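Local coordinates for protein metallo-beta-lactamase (Serratia marcescens, PDB 5AXR) that probably hydrolyses beta-lactam antibiotics as a zinc-dependent class B3 enzyme, here holding a thiol-sulfonate ligand at its metal site, at residues Q10-Y15 with S234-N239; K168-A173 with I210-H215. All coordinates share one frame; numbering follows the deposited sequence.

Contact 1 of 2, residues Q10-Y15 with S234-N239. With NA (sodium ion), chain G; NA (sodium ion), chain F.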
loop_
_atom_site.group_PDB
_atom_site.type_symbol
_atom_site.label_atom_id
_atom_site.label_comp_id
_atom_site.label_asym_id
_atom_site.label_seq_id
_atom_site.Cartn_x
_atom_site.Cartn_y
_atom_site.Cartn_z
ATOM N N GLN A 10 -14.087 5.804 -9.635
ATOM C CA GLN A 10 -15.259 5.085 -9.089
ATOM C C GLN A 10 -14.800 3.813 -8.378
ATOM O O GLN A 10 -14.068 3.009 -8.953
ATOM C CB GLN A 10 -16.236 4.712 -10.200
ATOM C CG GLN A 10 -17.489 3.998 -9.716
ATOM C CD GLN A 10 -18.340 3.500 -10.866
ATOM O OE1 GLN A 10 -17.888 2.710 -11.680
ATOM N NE2 GLN A 10 -19.516 4.078 -11.020
ATOM N N PRO A 11 -15.125 3.696 -7.088
ATOM C CA PRO A 11 -14.631 2.581 -6.299
ATOM C C PRO A 11 -15.316 1.254 -6.665
ATOM O O PRO A 11 -16.295 1.240 -7.411
ATOM C CB PRO A 11 -14.958 3.004 -4.876
ATOM C CG PRO A 11 -16.169 3.874 -5.001
ATOM C CD PRO A 11 -15.987 4.603 -6.306
ATOM N N PHE A 12 -14.717 0.143 -6.262
ATOM C CA PHE A 12 -15.237 -1.162 -6.646
ATOM C C PHE A 12 -14.752 -2.231 -5.685
ATOM O O PHE A 12 -13.638 -2.146 -5.151
ATOM C CB PHE A 12 -14.824 -1.541 -8.085
ATOM C CG PHE A 12 -13.336 -1.430 -8.352
ATOM C CD1 PHE A 12 -12.760 -0.190 -8.638
ATOM C CD2 PHE A 12 -12.513 -2.558 -8.335
ATOM C CE1 PHE A 12 -11.402 -0.059 -8.879
ATOM C CE2 PHE A 12 -11.144 -2.422 -8.552
ATOM C CZ PHE A 12 -10.604 -1.193 -8.887
ATOM N N THR A 13 -15.547 -3.284 -5.559
ATOM C CA THR A 13 -15.121 -4.479 -4.845
ATOM C C THR A 13 -14.112 -5.281 -5.665
ATOM O O THR A 13 -14.308 -5.541 -6.855
ATOM C CB THR A 13 -16.318 -5.348 -4.452
ATOM O OG1 THR A 13 -17.219 -4.591 -3.608
ATOM C CG2 THR A 13 -15.844 -6.596 -3.736
ATOM N N ILE A 14 -13.018 -5.649 -5.015
ATOM C CA ILE A 14 -11.996 -6.490 -5.619
ATOM C C ILE A 14 -12.347 -7.943 -5.319
ATOM O O ILE A 14 -12.331 -8.777 -6.216
ATOM C CB ILE A 14 -10.571 -6.176 -5.059
ATOM C CG1 ILE A 14 -10.077 -4.808 -5.563
ATOM C CG2 ILE A 14 -9.572 -7.266 -5.453
ATOM C CD1 ILE A 14 -8.916 -4.235 -4.780
ATOM N N TYR A 15 -12.547 -8.275 -4.051
ATOM C CA TYR A 15 -12.877 -9.671 -3.704
ATOM C C TYR A 15 -13.461 -9.750 -2.311
ATOM O O TYR A 15 -12.797 -9.400 -1.366
ATOM C CB TYR A 15 -11.643 -10.573 -3.807
ATOM C CG TYR A 15 -11.959 -12.054 -3.899
ATOM C CD1 TYR A 15 -12.194 -12.663 -5.123
ATOM C CD2 TYR A 15 -12.072 -12.827 -2.766
ATOM C CE1 TYR A 15 -12.534 -14.000 -5.201
ATOM C CE2 TYR A 15 -12.313 -14.183 -2.843
ATOM C CZ TYR A 15 -12.579 -14.757 -4.065
ATOM O OH TYR A 15 -12.840 -16.109 -4.154
ATOM N N SER A 234 -12.954 -13.154 -10.051
ATOM C CA SER A 234 -11.839 -13.981 -10.471
ATOM C C SER A 234 -10.830 -13.217 -11.351
ATOM O O SER A 234 -9.666 -13.589 -11.386
ATOM C CB SER A 234 -12.322 -15.231 -11.213
ATOM O OG SER A 234 -13.256 -14.865 -12.221
ATOM N N ALA A 235 -11.266 -12.139 -11.994
ATOM C CA ALA A 235 -10.373 -11.298 -12.806
ATOM C C ALA A 235 -9.185 -10.769 -12.005
ATOM O O ALA A 235 -8.115 -10.608 -12.568
ATOM C CB ALA A 235 -11.154 -10.140 -13.414
ATOM N N TYR A 236 -9.335 -10.644 -10.678
ATOM C CA TYR A 236 -8.264 -10.129 -9.812
ATOM C C TYR A 236 -7.326 -11.207 -9.279
ATOM O O TYR A 236 -6.265 -10.900 -8.718
ATOM C CB TYR A 236 -8.889 -9.406 -8.624
ATOM C CG TYR A 236 -9.778 -8.285 -9.044
ATOM C CD1 TYR A 236 -9.247 -7.128 -9.580
ATOM C CD2 TYR A 236 -11.153 -8.413 -8.990
ATOM C CE1 TYR A 236 -10.058 -6.074 -9.947
ATOM C CE2 TYR A 236 -11.974 -7.401 -9.425
ATOM C CZ TYR A 236 -11.415 -6.225 -9.878
ATOM O OH TYR A 236 -12.209 -5.200 -10.267
ATOM N N VAL A 237 -7.786 -12.450 -9.353
ATOM C CA VAL A 237 -7.055 -13.597 -8.867
ATOM C C VAL A 237 -5.993 -14.033 -9.868
ATOM O O VAL A 237 -6.288 -14.322 -11.037
ATOM C CB VAL A 237 -7.999 -14.783 -8.598
ATOM C CG1 VAL A 237 -7.223 -15.971 -8.061
ATOM C CG2 VAL A 237 -9.095 -14.375 -7.629
ATOM N N ASP A 238 -4.775 -14.173 -9.361
ATOM C CA ASP A 238 -3.644 -14.626 -10.141
ATOM C C ASP A 238 -2.480 -14.839 -9.193
ATOM O O ASP A 238 -1.909 -13.869 -8.671
ATOM C CB ASP A 238 -3.290 -13.581 -11.172
ATOM C CG ASP A 238 -2.005 -13.873 -11.873
ATOM O OD1 ASP A 238 -1.398 -14.936 -11.600
ATOM O OD2 ASP A 238 -1.625 -13.026 -12.709
ATOM N N ASN A 239 -2.213 -16.103 -8.869
ATOM C CA ASN A 239 -1.331 -16.412 -7.750
ATOM C C ASN A 239 0.148 -16.346 -8.084
ATOM O O ASN A 239 0.993 -16.576 -7.219
ATOM C CB ASN A 239 -1.708 -17.756 -7.109
ATOM C CG ASN A 239 -1.381 -18.933 -7.989
ATOM O OD1 ASN A 239 -0.906 -18.773 -9.100
ATOM N ND2 ASN A 239 -1.520 -20.122 -7.447
HETATM NA NA NA G . -3.482 -11.239 -8.452
HETATM NA NA NA F . -15.070 -5.481 -9.439
HETATM O O HOH W 1 -15.964 -3.434 -10.971
HETATM O O HOH W 2 -17.272 -6.431 -7.994
#

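Contact 2 of 2, residues K168-A173 with I210-H215. With ZN (zinc ion), chain C; COM (1-thioethanesulfonic acid), chain J.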
loop_
_atom_site.group_PDB
_atom_site.type_symbol
_atom_site.label_atom_id
_atom_site.label_comp_id
_atom_site.label_asym_id
_atom_site.label_seq_id
_atom_site.Cartn_x
_atom_site.Cartn_y
_atom_site.Cartn_z
ATOM N N LYS A 168 -9.637 -16.414 -0.347
ATOM C CA LYS A 168 -8.369 -16.169 -1.058
ATOM C C LYS A 168 -7.436 -15.347 -0.193
ATOM O O LYS A 168 -7.900 -14.496 0.572
ATOM C CB LYS A 168 -8.599 -15.400 -2.363
ATOM C CG LYS A 168 -9.460 -16.123 -3.398
ATOM C CD LYS A 168 -8.741 -17.315 -3.994
ATOM C CE LYS A 168 -9.548 -17.939 -5.120
ATOM N NZ LYS A 168 -8.870 -19.189 -5.554
ATOM N N ASP A 169 -6.134 -15.542 -0.405
ATOM C CA ASP A 169 -5.075 -14.793 0.291
ATOM C C ASP A 169 -4.746 -13.528 -0.476
ATOM O O ASP A 169 -4.439 -13.582 -1.676
ATOM C CB ASP A 169 -3.823 -15.648 0.420
ATOM C CG ASP A 169 -3.959 -16.699 1.509
ATOM O OD1 ASP A 169 -4.914 -16.601 2.291
ATOM O OD2 ASP A 169 -3.214 -17.689 1.498
ATOM N N VAL A 170 -4.957 -12.393 0.177
ATOM C CA VAL A 170 -4.802 -11.086 -0.466
ATOM C C VAL A 170 -3.546 -10.460 0.091
ATOM O O VAL A 170 -3.254 -10.614 1.279
ATOM C CB VAL A 170 -5.972 -10.138 -0.147
ATOM C CG1 VAL A 170 -5.809 -8.827 -0.887
ATOM C CG2 VAL A 170 -7.295 -10.804 -0.472
ATOM N N VAL A 171 -2.805 -9.778 -0.782
ATOM C CA VAL A 171 -1.578 -9.074 -0.427
ATOM C C VAL A 171 -1.660 -7.659 -0.972
ATOM O O VAL A 171 -1.891 -7.470 -2.170
ATOM C CB VAL A 171 -0.340 -9.752 -1.076
ATOM C CG1 VAL A 171 0.939 -8.996 -0.714
ATOM C CG2 VAL A 171 -0.269 -11.208 -0.660
ATOM N N PHE A 172 -1.564 -6.671 -0.077
ATOM C CA PHE A 172 -1.376 -5.284 -0.479
ATOM C C PHE A 172 0.121 -5.018 -0.527
ATOM O O PHE A 172 0.766 -4.893 0.518
ATOM C CB PHE A 172 -2.044 -4.327 0.517
ATOM C CG PHE A 172 -2.257 -2.941 -0.032
ATOM C CD1 PHE A 172 -1.164 -2.140 -0.400
ATOM C CD2 PHE A 172 -3.541 -2.457 -0.251
ATOM C CE1 PHE A 172 -1.367 -0.861 -0.923
ATOM C CE2 PHE A 172 -3.745 -1.195 -0.808
ATOM C CZ PHE A 172 -2.656 -0.389 -1.139
ATOM N N ALA A 173 0.681 -5.011 -1.729
ATOM C CA ALA A 173 2.128 -5.059 -1.913
ATOM C C ALA A 173 2.712 -3.648 -1.864
ATOM O O ALA A 173 2.465 -2.823 -2.745
ATOM C CB ALA A 173 2.461 -5.695 -3.242
ATOM N N ILE A 210 -4.458 -12.881 -4.605
ATOM C CA ILE A 210 -4.790 -11.551 -5.122
ATOM C C ILE A 210 -3.750 -10.543 -4.642
ATOM O O ILE A 210 -3.608 -10.279 -3.442
ATOM C CB ILE A 210 -6.174 -11.091 -4.624
ATOM C CG1 ILE A 210 -7.270 -12.029 -5.157
ATOM C CG2 ILE A 210 -6.469 -9.650 -5.055
ATOM C CD1 ILE A 210 -8.533 -12.017 -4.331
ATOM N N ALA A 211 -3.082 -9.896 -5.588
ATOM C CA ALA A 211 -2.133 -8.840 -5.244
ATOM C C ALA A 211 -2.708 -7.492 -5.661
ATOM O O ALA A 211 -3.222 -7.342 -6.764
ATOM C CB ALA A 211 -0.805 -9.093 -5.936
ATOM N N ILE A 212 -2.679 -6.546 -4.729
ATOM C CA ILE A 212 -2.921 -5.148 -5.003
ATOM C C ILE A 212 -1.616 -4.384 -4.781
ATOM O O ILE A 212 -1.111 -4.282 -3.645
ATOM C CB ILE A 212 -4.008 -4.596 -4.056
ATOM C CG1 ILE A 212 -5.286 -5.447 -4.184
ATOM C CG2 ILE A 212 -4.283 -3.128 -4.362
ATOM C CD1 ILE A 212 -5.896 -5.920 -2.886
ATOM N N ALA A 213 -1.073 -3.840 -5.865
ATOM C CA ALA A 213 0.185 -3.073 -5.806
ATOM C C ALA A 213 -0.103 -1.602 -5.476
ATOM O O ALA A 213 -1.134 -1.055 -5.900
ATOM C CB ALA A 213 0.925 -3.203 -7.120
ATOM N N ALA A 214 0.718 -1.025 -4.590
ATOM C CA ALA A 214 0.537 0.353 -4.126
ATOM C C ALA A 214 0.387 1.290 -5.312
ATOM O O ALA A 214 -0.542 2.100 -5.346
ATOM C CB ALA A 214 1.708 0.789 -3.245
ATOM N N HIS A 215 1.184 1.052 -6.358
ATOM C CA HIS A 215 0.866 1.569 -7.693
ATOM C C HIS A 215 0.076 0.525 -8.469
ATOM O O HIS A 215 0.644 -0.454 -8.926
ATOM C CB HIS A 215 2.142 1.979 -8.446
ATOM C CG HIS A 215 2.752 3.245 -7.934
ATOM N ND1 HIS A 215 2.478 4.473 -8.502
ATOM C CD2 HIS A 215 3.444 3.506 -6.795
ATOM C CE1 HIS A 215 2.996 5.430 -7.753
ATOM N NE2 HIS A 215 3.585 4.872 -6.708
HETATM ZN ZN ZN C . 4.378 5.769 -4.977
HETATM C C1 COM J . 6.996 7.471 -5.054
HETATM C C2 COM J . 6.442 7.855 -6.435
HETATM S S1 COM J . 6.671 5.742 -4.605
HETATM S S2 COM J . 7.309 7.217 -7.717
HETATM O O1S COM J . 8.898 7.180 -7.315
HETATM O O2S COM J . 7.113 8.042 -8.867
HETATM O O3S COM J . 6.854 5.872 -7.998
#

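Contact 1 of 2, residues Q10-Y15 with S234-N239
The backbones of Ile14 and Tyr236 come closest here, 6.7 Å between their CA atoms, where the edge strand around Phe12 and Thr13 meets a short 3-10 turn closed by Val237 N on Ser234 O at 3.0 Å. Tyr236 carries most of the contact. With its CG anti to the carbonyl carbon (chi1 -58°), its ring extends from the turn toward the strand and crosses the side chain of Ile14 at about a right angle. Ile14 CG2 sits over one ring face, 4.2 Å from the centroid and 26° off the normal, a CH-pi contact. Farther along the ring, Tyr236 CZ packs against Phe12 CE2 at 4.0 Å, and the phenol oxygen OH lies 3.3 Å from Phe12 CD2. Beyond the turn Val237 CG2 meets Tyr15 CE1 at 4.2 Å, while the Tyr15 hydroxyl is hydrogen-bonded to Lys166 O. Phe12 and Tyr236 also rest on Gln225 of helix 221-231. Ile14 and Tyr15 both face Thr18 in a classic beta bulge, at the corner where the strand changes direction. The polar link across the contact is a sodium ion, in plane at the edge of the Tyr236 ring. Thr13 O binds it at 2.7 Å and Tyr236 OH at 3.0 Å, and two waters bind it as well. The positive charge of the ion would be expected to polarise that hydroxyl, and the apolar seam thus ends in a cation that bridges a strand carbonyl, Thr13 O, and a phenol oxygen, Tyr236 OH.

Contact 2 of 2, residues K168-A173 with I210-H215
Val170 and Ile212 meet obliquely on one face of a parallel strand pair, their methyls CG1 and CD1 packed at 3.5 Å. In Ile212, chi1 (-56°) sets CG1 beside the backbone N, and a chi2 of 131°, away from a staggered value, then brings CD1 to Val170 CG1, while the other branch, CG2, approaches Phe172 CE2 at 4.1 Å. The Phe172 ring also crosses Ile212 obliquely and lays one face over Ile212 O, which lies 3.8 Å above the ring plane and is offset toward the rim. At the far side of the ring, CE1 reaches Ala214 CB at 4.2 Å. Ile210 completes this face at the start of the pair, its CD1 touching Val170 CG2 and Lys168 CB. Val171, Ala173, Ala211 and Ala213 point to the other face. Five backbone hydrogen bonds alternate between the segments, the last, Ala214 N to Ala173 O, just past the end of strand 210-213; the shortest, Ala173 N to Ile212 O at 2.7 Å, uses the same oxygen that the phenyl ring covers. Beyond them, His215 NE2 binds a zinc ion at 2.1 Å; Asp76 and His77 bind it too, as does the thiol sulfur S1 of the bound ligand at 2.3 Å. The pair belongs to a beta-alpha-beta unit whose strands are connected through helix 190-204. Strand 155-163 flanks 168-173 on its other side, strand 12-15 packs on Ile210 and Ile212, and helix 241-259 covers the face bearing Val171, Ala173 and Ala211.

From the N terminus, the chain enters contact 1 with residues 10-15, which run into strand 12-15 at one edge of the seven-stranded sheet, and returns to it only at 234-239, after 218 intervening residues. Within that long loop lies the whole of contact 2, whose shorter excursion from 168-173 to 210-215 spans 36 residues and includes helix 190-204. The two are therefore nested, not crossed. They also touch: Tyr15 CG packs on Ile210 CD1 at 3.5 Å, and Val237 CG2 on Ile210 CG1 at 3.9 Å. Strand 210-213, an edge of the five-stranded sheet, is thereby brought against the first strand of the other sheet and the connection between helices 221-231 and 241-259.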